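Local coordinates for methyl-CpG-binding domain protein 1 (Homo sapiens, PDB 6D1T) that is a transcriptional repressor that binds methylated CpG dinucleotides in promoter DNA, here represented by its methyl-CpG-binding domain, at residues S39-R44 with T52-P57. Sequence-based numbering, arbitrary orientation. Where two conformers were deposited one is given.
Sequences SPTGDR and TRYLGP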
loop_
_atom_site.group_PDB
_atom_site.type_symbol
_atom_site.label_atom_id
_atom_site.label_comp_id
_atom_site.label_asym_id
_atom_site.label_seq_id
_atom_site.Cartn_x
_atom_site.Cartn_y
_atom_site.Cartn_z
ATOM N N SER A 39 -7.532 -3.179 -2.462
ATOM C CA SER A 39 -7.603 -3.975 -3.603
ATOM C C SER A 39 -8.822 -3.580 -4.457
ATOM O O SER A 39 -9.781 -2.939 -3.979
ATOM C CB SER A 39 -7.673 -5.422 -3.212
ATOM O OG SER A 39 -9.029 -5.799 -3.011
ATOM N N PRO A 40 -8.822 -4.013 -5.711
ATOM C CA PRO A 40 -9.956 -3.711 -6.582
ATOM C C PRO A 40 -11.281 -4.202 -5.976
ATOM O O PRO A 40 -12.308 -3.545 -6.139
ATOM C CB PRO A 40 -9.662 -4.396 -7.936
ATOM C CG PRO A 40 -8.283 -5.035 -7.799
ATOM C CD PRO A 40 -7.720 -4.639 -6.441
ATOM N N THR A 41 -11.231 -5.315 -5.235
ATOM C CA THR A 41 -12.422 -5.920 -4.586
ATOM C C THR A 41 -12.677 -5.346 -3.162
ATOM O O THR A 41 -13.601 -5.807 -2.495
ATOM C CB THR A 41 -12.269 -7.451 -4.584
ATOM O OG1 THR A 41 -11.052 -7.786 -3.916
ATOM C CG2 THR A 41 -12.225 -8.043 -5.976
ATOM N N GLY A 42 -11.877 -4.379 -2.660
ATOM C CA GLY A 42 -12.154 -3.714 -1.324
ATOM C C GLY A 42 -11.322 -4.246 -0.147
ATOM O O GLY A 42 -11.472 -3.768 0.981
ATOM N N ASP A 43 -10.413 -5.191 -0.375
ATOM C CA ASP A 43 -9.587 -5.752 0.734
ATOM C C ASP A 43 -8.431 -4.791 1.106
ATOM O O ASP A 43 -7.742 -4.217 0.247
ATOM C CB ASP A 43 -9.091 -7.157 0.388
ATOM C CG ASP A 43 -10.213 -8.141 0.075
ATOM O OD1 ASP A 43 -11.344 -7.912 0.508
ATOM O OD2 ASP A 43 -9.946 -9.119 -0.600
ATOM N N ARG A 44 -8.238 -4.654 2.426
ATOM C CA ARG A 44 -7.295 -3.734 3.044
ATOM C C ARG A 44 -5.964 -4.462 3.268
ATOM O O ARG A 44 -5.912 -5.563 3.823
ATOM C CB ARG A 44 -7.858 -3.196 4.375
ATOM C CG ARG A 44 -8.795 -1.990 4.242
ATOM C CD ARG A 44 -8.195 -0.659 4.721
ATOM N N THR A 52 2.048 -9.634 -1.169
ATOM C CA THR A 52 2.648 -10.759 -1.914
ATOM C C THR A 52 1.725 -11.992 -1.830
ATOM O O THR A 52 1.554 -12.709 -2.826
ATOM C CB THR A 52 4.075 -11.065 -1.407
ATOM O OG1 THR A 52 4.990 -10.220 -2.111
ATOM C CG2 THR A 52 4.507 -12.506 -1.591
ATOM N N ARG A 53 1.161 -12.242 -0.642
ATOM C CA ARG A 53 0.223 -13.379 -0.432
ATOM C C ARG A 53 -1.041 -13.138 -1.269
ATOM O O ARG A 53 -1.568 -14.060 -1.882
ATOM C CB ARG A 53 -0.128 -13.558 1.059
ATOM C CG ARG A 53 -1.013 -14.770 1.370
ATOM C CD ARG A 53 -1.287 -15.003 2.854
ATOM N NE ARG A 53 -1.259 -16.409 3.250
ATOM C CZ ARG A 53 -1.205 -16.825 4.511
ATOM N NH1 ARG A 53 -0.976 -18.096 4.792
ATOM N NH2 ARG A 53 -1.366 -15.960 5.491
ATOM N N TYR A 54 -1.516 -11.901 -1.301
ATOM C CA TYR A 54 -2.784 -11.594 -1.973
ATOM C C TYR A 54 -2.717 -11.819 -3.488
ATOM O O TYR A 54 -3.655 -12.330 -4.061
ATOM C CB TYR A 54 -3.169 -10.137 -1.758
ATOM C CG TYR A 54 -4.585 -9.787 -2.141
ATOM C CD1 TYR A 54 -5.617 -9.942 -1.232
ATOM C CD2 TYR A 54 -4.886 -9.242 -3.378
ATOM C CE1 TYR A 54 -6.916 -9.580 -1.545
ATOM C CE2 TYR A 54 -6.178 -8.872 -3.707
ATOM C CZ TYR A 54 -7.202 -9.049 -2.790
ATOM O OH TYR A 54 -8.487 -8.717 -3.104
ATOM N N LEU A 55 -1.640 -11.409 -4.136
ATOM C CA LEU A 55 -1.680 -11.243 -5.608
ATOM C C LEU A 55 -1.377 -12.565 -6.350
ATOM O O LEU A 55 -1.628 -12.675 -7.550
ATOM C CB LEU A 55 -0.703 -10.134 -5.998
ATOM C CG LEU A 55 -1.225 -8.730 -5.724
ATOM C CD1 LEU A 55 -0.119 -7.705 -5.844
ATOM C CD2 LEU A 55 -2.365 -8.395 -6.669
ATOM N N GLY A 56 -0.847 -13.553 -5.652
ATOM C CA GLY A 56 -0.541 -14.847 -6.274
ATOM C C GLY A 56 0.872 -14.871 -6.831
ATOM O O GLY A 56 1.532 -13.824 -6.934
ATOM N N PRO A 57 1.353 -16.059 -7.192
ATOM C CA PRO A 57 2.724 -16.197 -7.679
ATOM C C PRO A 57 2.909 -15.358 -8.946
ATOM O O PRO A 57 3.976 -14.799 -9.157
ATOM C CB PRO A 57 2.919 -17.697 -7.953
ATOM C CG PRO A 57 1.830 -18.350 -7.136
ATOM C CD PRO A 57 0.684 -17.358 -7.180
#
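The phenol oxygen of Tyr54 is gripped from two directions by the loop 39-44. It gives its hydrogen to Asp43, with OH to OD2 at 2.9 Å, and accepts one from Ser39, whose OG stands 3.0 Å from that same OH. The carboxylate is met from above its plane rather than within it, and the Asp43 carboxylate stands nearly upright to the Tyr54 ring, their planes 82° apart; Asp43 OD2 lies in the ring plane at its edge, 3.2 Å from Tyr54 CE1. Thr41 OG1 also comes within 2.8 Å of Tyr54 OH, at an angle too poor for a hydrogen bond.

Ser39 OG, placed between its own backbone N and carbonyl carbon (chi1 88°), also receives the backbone N-H of Asp43 at 3.0 Å and, weakly, that of Thr41, so the loop backbone, shaped by a type I beta turn from Ser39 to Gly42, is tied to the very oxygen that donates to the tyrosine. On the helix side, CG of Tyr54 lies anti to the backbone N (chi1 -167°), which sends the ring across to the loop. Apolar packing is thin: Ser39 CB approaches the ring obliquely, 3.7 Å from Tyr54 CZ. A phenylalanine in place of Tyr54 would probably leave the Asp43 carboxylate and the Ser39 hydroxyl without their shared partner, loosening the loop from the helix.

The side chains of Ser39, Pro40 and Leu55 touch Trp17, which so reaches both segments. The contact thus pins the loop joining strands 33-38 and 44-45 to Tyr54 in the C-terminal part of helix 48-55, within the sheet-plus-helix fold of the methyl-CpG-binding domain.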